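Local atomic coordinates of molybdenum ABC transporter, periplasmic molybdenum-binding protein (Vibrio cholerae, PDB entry 4RXL), a protein that binds tungstate between its two lobes and probably captures molybdate or tungstate in the periplasm for uptake by an ABC transporter. Residues A[87-92]-A[168-173]; A[117-122]-A[148-153]; A[159-164]-A[176-181]. All blocks are in the same frame, centred on the assembly; numbering follows the deposited sequence.

Strand 78-91 supplies the first half of contact 1, which closes a long loop when strand 168-171 returns to pair antiparallel with it. Nested inside that loop is contact 2, where strands 116-119 and 147-150 pair in parallel. The chain then enters helix 153-161, and contact 3 closes a short loop between the end of this helix and the turn between helix 172-177 and strand 181-186. Contacts 1 and 3 cross, because 168-173 falls between the two halves of contact 3. Ile169 N and Ala117 O probably join contacts 1 and 2 by a hydrogen bond, and both contacts reach the tungstate; contact 3 lies at the far end of helix 153-161, its Val160 side chain about 13 Å from the anion.

Contact 1: residues A[87-92]-A[168-173]; sequences VLIRPT and GIVYKT. With WO4 (tungstate(VI)ion), chain B.
An antiparallel strand pair, 87-91 with 168-171, leads directly into the tungstate site. Val87 faces Val170 and Ile89 faces Gly168 as hydrogen-bonded pairs, with Leu88 and Ile169 forming the non-hydrogen-bonded pair between them. The bond from Val87 N to Val170 O is 2.9 Å long and nearly straight (176°), and that from Ile89 N to Gly168 O is 2.8 Å. On the face carrying Ile89 and Val170, the two side chains meet at about a right angle, Ile89 CD1 lying 3.8 Å from Val170 CG2. With chi1 at 56°, Ile89 CG1 sits between its backbone N and carbonyl carbon and lies over Gly168, 3.4 Å from Gly168 O. On the other face Leu88 CD1 packs against Ile169 CG1 at 3.9 Å. In this ModA-family binding protein the strand ends at Tyr171, the N-cap residue of helix 172-177. The Tyr171 ring lies in the ligand pocket. Tyr171 OH donates a 2.6 Å hydrogen bond to tungstate O2, which lies at the ring edge in its plane. Ser13, Ser40, Ala126 and Val153 also bind the anion. Val87 CG2 also packs 3.7 Å from Tyr171 O.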
# COMPACT_ATOMS: atom_id res chain seq x y z
N VAL A 87 9.76 -3.54 -1.10
CA VAL A 87 10.75 -4.03 -2.05
C VAL A 87 11.20 -2.97 -3.04
O VAL A 87 10.53 -1.96 -3.28
CB VAL A 87 10.23 -5.26 -2.81
CG1 VAL A 87 9.94 -6.39 -1.82
CG2 VAL A 87 8.99 -4.94 -3.63
N LEU A 88 12.39 -3.24 -3.57
CA LEU A 88 12.98 -2.48 -4.63
C LEU A 88 12.77 -3.29 -5.89
O LEU A 88 13.17 -4.47 -5.96
CB LEU A 88 14.46 -2.27 -4.36
CG LEU A 88 15.23 -1.42 -5.37
CD1 LEU A 88 14.72 0.02 -5.39
CD2 LEU A 88 16.69 -1.48 -4.98
N ILE A 89 12.16 -2.66 -6.88
CA ILE A 89 11.89 -3.30 -8.17
C ILE A 89 12.56 -2.59 -9.35
O ILE A 89 12.92 -1.42 -9.27
CB ILE A 89 10.37 -3.42 -8.45
CG1 ILE A 89 9.65 -2.08 -8.38
CG2 ILE A 89 9.69 -4.33 -7.45
CD1 ILE A 89 8.32 -2.08 -9.09
N ARG A 90 12.69 -3.35 -10.43
CA ARG A 90 13.22 -2.89 -11.71
C ARG A 90 12.27 -3.42 -12.80
O ARG A 90 11.55 -4.39 -12.55
CB ARG A 90 14.63 -3.48 -11.95
CG ARG A 90 14.65 -4.99 -12.10
CD ARG A 90 16.03 -5.49 -12.48
NE ARG A 90 16.12 -6.96 -12.58
CZ ARG A 90 15.78 -7.68 -13.65
NH1 ARG A 90 15.31 -7.11 -14.75
NH2 ARG A 90 15.93 -9.00 -13.61
N PRO A 91 12.28 -2.81 -14.00
CA PRO A 91 11.54 -3.42 -15.11
C PRO A 91 12.22 -4.71 -15.50
O PRO A 91 13.45 -4.76 -15.51
CB PRO A 91 11.65 -2.39 -16.25
CG PRO A 91 12.29 -1.18 -15.67
CD PRO A 91 12.96 -1.57 -14.39
N THR A 92 11.43 -5.74 -15.80
CA THR A 92 11.97 -7.07 -16.05
C THR A 92 12.91 -7.04 -17.25
O THR A 92 13.93 -7.74 -17.27
CB THR A 92 10.85 -8.11 -16.29
OG1 THR A 92 10.05 -8.23 -15.12
CG2 THR A 92 11.43 -9.48 -16.63
N GLY A 168 12.09 1.29 -8.63
CA GLY A 168 11.03 1.85 -7.85
C GLY A 168 10.89 1.12 -6.54
O GLY A 168 11.43 0.02 -6.36
N ILE A 169 10.18 1.75 -5.61
CA ILE A 169 9.93 1.16 -4.30
C ILE A 169 8.42 0.96 -4.13
O ILE A 169 7.65 1.89 -4.11
CB ILE A 169 10.54 2.00 -3.16
CG1 ILE A 169 12.05 2.04 -3.30
CG2 ILE A 169 10.16 1.38 -1.81
CD1 ILE A 169 12.72 3.07 -2.41
N VAL A 170 8.02 -0.30 -3.99
CA VAL A 170 6.65 -0.68 -3.89
C VAL A 170 6.52 -1.75 -2.80
O VAL A 170 7.52 -2.14 -2.17
CB VAL A 170 6.05 -1.17 -5.23
CG1 VAL A 170 6.11 -0.09 -6.29
CG2 VAL A 170 6.75 -2.43 -5.69
N TYR A 171 5.30 -2.24 -2.58
CA TYR A 171 5.14 -3.39 -1.70
C TYR A 171 5.41 -4.70 -2.41
O TYR A 171 5.31 -4.81 -3.64
CB TYR A 171 3.76 -3.41 -1.08
CG TYR A 171 3.37 -2.14 -0.39
CD1 TYR A 171 3.87 -1.86 0.87
CD2 TYR A 171 2.45 -1.25 -0.94
CE1 TYR A 171 3.49 -0.69 1.55
CE2 TYR A 171 2.05 -0.11 -0.26
CZ TYR A 171 2.56 0.15 0.98
OH TYR A 171 2.26 1.29 1.64
N LYS A 172 5.77 -5.70 -1.63
CA LYS A 172 5.95 -7.07 -2.08
C LYS A 172 4.74 -7.53 -2.87
O LYS A 172 4.88 -8.13 -3.94
CB LYS A 172 6.21 -8.00 -0.89
CG LYS A 172 6.22 -9.49 -1.18
CD LYS A 172 7.43 -9.93 -1.95
CE LYS A 172 7.52 -11.45 -1.97
NZ LYS A 172 7.57 -12.04 -0.60
N THR A 173 3.54 -7.22 -2.38
CA THR A 173 2.30 -7.64 -3.05
C THR A 173 2.12 -6.99 -4.41
O THR A 173 1.54 -7.58 -5.31
CB THR A 173 1.08 -7.37 -2.17
OG1 THR A 173 1.10 -5.99 -1.84
CG2 THR A 173 1.08 -8.22 -0.92
W WO4 B . -0.76 3.09 -0.74
O1 WO4 B . -0.65 3.90 -2.58
O2 WO4 B . 0.99 3.06 0.31
O3 WO4 B . -2.15 4.14 0.36
O4 WO4 B . -1.36 1.12 -0.88

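Contact 2: residues A[117-122]-A[148-153]; sequences AVAQVD and AQTNNV. With WO4 (tungstate(VI)ion), chain B.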
# COMPACT_ATOMS: atom_id res chain seq x y z
N ALA A 117 11.10 5.64 -8.84
CA ALA A 117 9.64 5.70 -8.69
C ALA A 117 9.24 5.40 -7.27
O ALA A 117 9.55 4.33 -6.72
CB ALA A 117 8.96 4.73 -9.64
N VAL A 118 8.54 6.35 -6.65
CA VAL A 118 8.01 6.17 -5.31
C VAL A 118 6.68 6.89 -5.19
O VAL A 118 6.42 7.81 -5.98
CB VAL A 118 8.93 6.74 -4.21
CG1 VAL A 118 10.29 6.03 -4.22
CG2 VAL A 118 9.10 8.25 -4.35
N ALA A 119 5.84 6.47 -4.24
CA ALA A 119 4.64 7.25 -3.92
C ALA A 119 5.05 8.49 -3.12
O ALA A 119 6.15 8.54 -2.57
CB ALA A 119 3.60 6.44 -3.19
N GLN A 120 4.20 9.52 -3.13
CA GLN A 120 4.50 10.81 -2.49
C GLN A 120 5.01 10.55 -1.06
O GLN A 120 4.31 9.99 -0.25
CB GLN A 120 3.27 11.73 -2.47
CG GLN A 120 3.59 13.23 -2.50
CD GLN A 120 4.15 13.74 -1.19
OE1 GLN A 120 3.58 13.49 -0.12
NE2 GLN A 120 5.29 14.45 -1.26
N VAL A 121 6.22 11.01 -0.78
CA VAL A 121 6.96 10.59 0.41
C VAL A 121 6.51 11.21 1.72
O VAL A 121 6.88 10.72 2.79
CB VAL A 121 8.49 10.80 0.25
CG1 VAL A 121 9.04 10.01 -0.93
CG2 VAL A 121 8.83 12.27 0.10
N ASP A 122 5.74 12.28 1.65
CA ASP A 122 5.32 12.97 2.85
C ASP A 122 4.02 12.43 3.38
O ASP A 122 3.80 12.49 4.59
CB ASP A 122 5.21 14.48 2.60
CG ASP A 122 6.57 15.12 2.30
OD1 ASP A 122 7.52 14.87 3.08
OD2 ASP A 122 6.68 15.86 1.30
N ALA A 148 10.69 10.26 -8.73
CA ALA A 148 9.47 10.49 -9.47
C ALA A 148 8.33 10.10 -8.54
O ALA A 148 8.08 8.91 -8.32
CB ALA A 148 9.44 9.68 -10.76
N GLN A 149 7.71 11.10 -7.92
CA GLN A 149 6.72 10.84 -6.88
C GLN A 149 5.33 10.77 -7.49
O GLN A 149 4.95 11.61 -8.28
CB GLN A 149 6.74 11.90 -5.78
CG GLN A 149 8.07 12.02 -5.06
CD GLN A 149 8.01 12.97 -3.86
OE1 GLN A 149 7.25 12.75 -2.90
NE2 GLN A 149 8.81 14.03 -3.92
N THR A 150 4.59 9.72 -7.11
CA THR A 150 3.27 9.46 -7.66
C THR A 150 2.21 9.53 -6.57
O THR A 150 2.51 9.46 -5.36
CB THR A 150 3.24 8.06 -8.29
OG1 THR A 150 3.45 7.08 -7.27
CG2 THR A 150 4.29 7.94 -9.35
N ASN A 151 0.94 9.67 -6.98
CA ASN A 151 -0.16 9.78 -6.00
C ASN A 151 -0.50 8.50 -5.23
O ASN A 151 -1.19 8.55 -4.19
CB ASN A 151 -1.45 10.25 -6.68
CG ASN A 151 -1.34 11.64 -7.22
OD1 ASN A 151 -0.33 12.29 -7.08
ND2 ASN A 151 -2.39 12.08 -7.88
N ASN A 152 -0.05 7.34 -5.72
CA ASN A 152 -0.23 6.08 -5.01
C ASN A 152 0.78 5.07 -5.48
O ASN A 152 1.45 5.31 -6.50
CB ASN A 152 -1.68 5.57 -5.12
CG ASN A 152 -2.06 5.14 -6.50
OD1 ASN A 152 -1.44 4.22 -7.07
ND2 ASN A 152 -3.11 5.72 -7.03
N VAL A 153 0.90 3.98 -4.73
CA VAL A 153 1.93 3.00 -5.00
C VAL A 153 1.72 2.29 -6.34
O VAL A 153 2.69 1.88 -6.96
CB VAL A 153 2.06 2.03 -3.83
CG1 VAL A 153 0.94 1.03 -3.77
CG2 VAL A 153 3.41 1.33 -3.90
W WO4 B . -0.76 3.09 -0.74
O1 WO4 B . -0.65 3.90 -2.58
O2 WO4 B . 0.99 3.06 0.31
O3 WO4 B . -2.15 4.14 0.36
O4 WO4 B . -1.36 1.12 -0.88
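Val121 N donates a nearly straight hydrogen bond (168°) of 2.9 Å to Gln149 OE1. It joins the loop after one strand to a side chain of the other: Gln149, extended beyond CG, reaches over to Val121, whose backbone N approaches 23° out of the amide plane. An equally straight bond of 2.7 Å runs from Val153 N to tungstate O1. Gln120 crosses Gln149 obliquely, while its own chain bends back so that NE2 donates to Asp122 OD2. Between the strands themselves Val118 N bonds to Ala148 O, and Thr150 N to Val118 O at 2.9 Å; the parallel ladder runs on one residue past strand 117-119, where Gln120 N bonds to Thr150 O at 2.8 Å. The hydroxyl of Thr150, placed between backbone N and carbonyl carbon (chi1 64°), donates to Asn152 O and so braces the turn leading to the anion. Asn152 is the N-cap of helix 153-161, its OD1 accepting from Leu155 N. Packing is lighter: Val118 CG2 rests 4.0 Å from Gln149 CG, and Ala119 CB lies 3.9 Å from Asn152 C. Asn152 CB closes on tungstate O1 at 3.2 Å. No charged side chain of these two segments touches the tungstate; here it is met by a backbone N-H at the start of a helix, whose dipole probably helps to stabilise the negative charge.

Contact 3: residues A[159-164]-A[176-181]; sequences LVERGE and LLSDKV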
# COMPACT_ATOMS: atom_id res chain seq x y z
N LEU A 159 5.15 3.12 -13.49
CA LEU A 159 6.33 3.80 -14.06
C LEU A 159 7.46 2.80 -14.34
O LEU A 159 8.17 2.89 -15.33
CB LEU A 159 6.87 4.89 -13.12
CG LEU A 159 6.09 6.19 -13.02
CD1 LEU A 159 6.71 7.09 -11.96
CD2 LEU A 159 6.02 6.89 -14.39
N VAL A 160 7.60 1.85 -13.42
CA VAL A 160 8.59 0.80 -13.53
C VAL A 160 8.17 -0.18 -14.63
O VAL A 160 9.00 -0.55 -15.45
CB VAL A 160 8.85 0.09 -12.17
CG1 VAL A 160 10.05 -0.84 -12.29
CG2 VAL A 160 9.09 1.14 -11.09
N GLU A 161 6.89 -0.58 -14.64
CA GLU A 161 6.36 -1.46 -15.70
C GLU A 161 6.59 -0.89 -17.09
O GLU A 161 6.94 -1.61 -18.03
CB GLU A 161 4.87 -1.71 -15.48
CG GLU A 161 4.55 -2.52 -14.25
CD GLU A 161 3.06 -2.78 -14.09
OE1 GLU A 161 2.25 -1.90 -14.49
OE2 GLU A 161 2.70 -3.85 -13.55
N ARG A 162 6.39 0.42 -17.23
CA ARG A 162 6.62 1.09 -18.53
C ARG A 162 8.09 1.33 -18.85
O ARG A 162 8.42 1.75 -19.95
CB ARG A 162 5.85 2.41 -18.60
CG ARG A 162 4.34 2.21 -18.51
CD ARG A 162 3.60 3.40 -19.09
NE ARG A 162 3.73 4.61 -18.28
CZ ARG A 162 3.05 4.86 -17.16
NH1 ARG A 162 2.20 3.96 -16.66
NH2 ARG A 162 3.25 6.00 -16.51
N GLY A 163 8.99 1.11 -17.90
CA GLY A 163 10.40 1.32 -18.13
C GLY A 163 10.82 2.77 -18.01
O GLY A 163 11.93 3.09 -18.38
N GLU A 164 9.96 3.63 -17.47
CA GLU A 164 10.29 5.05 -17.38
C GLU A 164 11.24 5.26 -16.21
O GLU A 164 12.15 6.10 -16.30
CB GLU A 164 9.03 5.92 -17.24
CG GLU A 164 8.13 5.92 -18.47
CD GLU A 164 6.77 6.56 -18.23
OE1 GLU A 164 6.69 7.64 -17.60
OE2 GLU A 164 5.76 5.98 -18.69
N LEU A 176 4.46 -8.88 -6.78
CA LEU A 176 4.03 -10.28 -6.95
C LEU A 176 3.00 -10.45 -8.07
O LEU A 176 2.99 -11.47 -8.75
CB LEU A 176 3.45 -10.82 -5.63
CG LEU A 176 3.50 -12.32 -5.38
CD1 LEU A 176 4.95 -12.80 -5.27
CD2 LEU A 176 2.72 -12.64 -4.12
N LEU A 177 2.14 -9.45 -8.27
CA LEU A 177 1.08 -9.52 -9.28
C LEU A 177 1.50 -9.04 -10.66
O LEU A 177 0.78 -9.26 -11.64
CB LEU A 177 -0.17 -8.73 -8.82
CG LEU A 177 -1.08 -9.36 -7.74
CD1 LEU A 177 -2.53 -9.12 -8.08
CD2 LEU A 177 -0.87 -10.86 -7.52
N SER A 178 2.67 -8.41 -10.76
CA SER A 178 3.16 -7.87 -12.02
C SER A 178 4.25 -8.76 -12.62
O SER A 178 5.18 -9.14 -11.92
CB SER A 178 3.71 -6.45 -11.79
OG SER A 178 4.25 -5.91 -12.98
N ASP A 179 4.12 -9.10 -13.90
CA ASP A 179 5.18 -9.83 -14.62
C ASP A 179 6.15 -8.86 -15.32
O ASP A 179 7.26 -9.24 -15.71
CB ASP A 179 4.58 -10.80 -15.65
CG ASP A 179 3.91 -11.99 -15.00
OD1 ASP A 179 3.42 -11.86 -13.85
OD2 ASP A 179 3.86 -13.06 -15.63
N LYS A 180 5.72 -7.61 -15.47
CA LYS A 180 6.54 -6.57 -16.08
C LYS A 180 7.68 -6.07 -15.16
O LYS A 180 8.57 -5.36 -15.62
CB LYS A 180 5.65 -5.38 -16.48
CG LYS A 180 4.53 -5.69 -17.46
CD LYS A 180 5.05 -5.90 -18.87
CE LYS A 180 5.36 -4.59 -19.57
NZ LYS A 180 6.05 -4.83 -20.86
N VAL A 181 7.64 -6.42 -13.87
CA VAL A 181 8.71 -6.02 -12.95
C VAL A 181 9.32 -7.21 -12.23
O VAL A 181 8.69 -8.26 -12.08
CB VAL A 181 8.26 -4.98 -11.91
CG1 VAL A 181 7.56 -3.82 -12.60
CG2 VAL A 181 7.34 -5.61 -10.87
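The end of helix 153-161 and the turn that follows helix 172-177 come closest at Glu161 and Lys180, their CA atoms 5.1 Å apart. Past this point Gly163, with a positive phi of 81°, closes a Schellman motif: Gly163 N bonds back to Val160 O and Glu164 N to Leu159 O, the latter at 2.9 Å. Across the contact the polar link is a hydrogen bond from Ser178 OG to Glu161 OE2, 2.6 Å long and received on the anti lone pair of the carboxylate. Glu161 is extended beyond CG, which carries its carboxylate out to the serine, whose OG stands opposite its own backbone N (chi1 178°) and beside the carbonyl carbon. The stem of the glutamate is packed too: Glu161 CG lies 3.8 Å from Lys180 CB and 3.7 Å from Val181 CG1. Further in, Val160 meets Val181 at about a right angle, with 3.9 Å between Val160 CG1 and Val181 CG1, and both valines also touch Ile89 of strand 78-91. The serine-carboxylate bond thus gives way to an aliphatic cluster inside, where a helix lies against the sheet of an alpha/beta lobe, as in other periplasmic binding proteins.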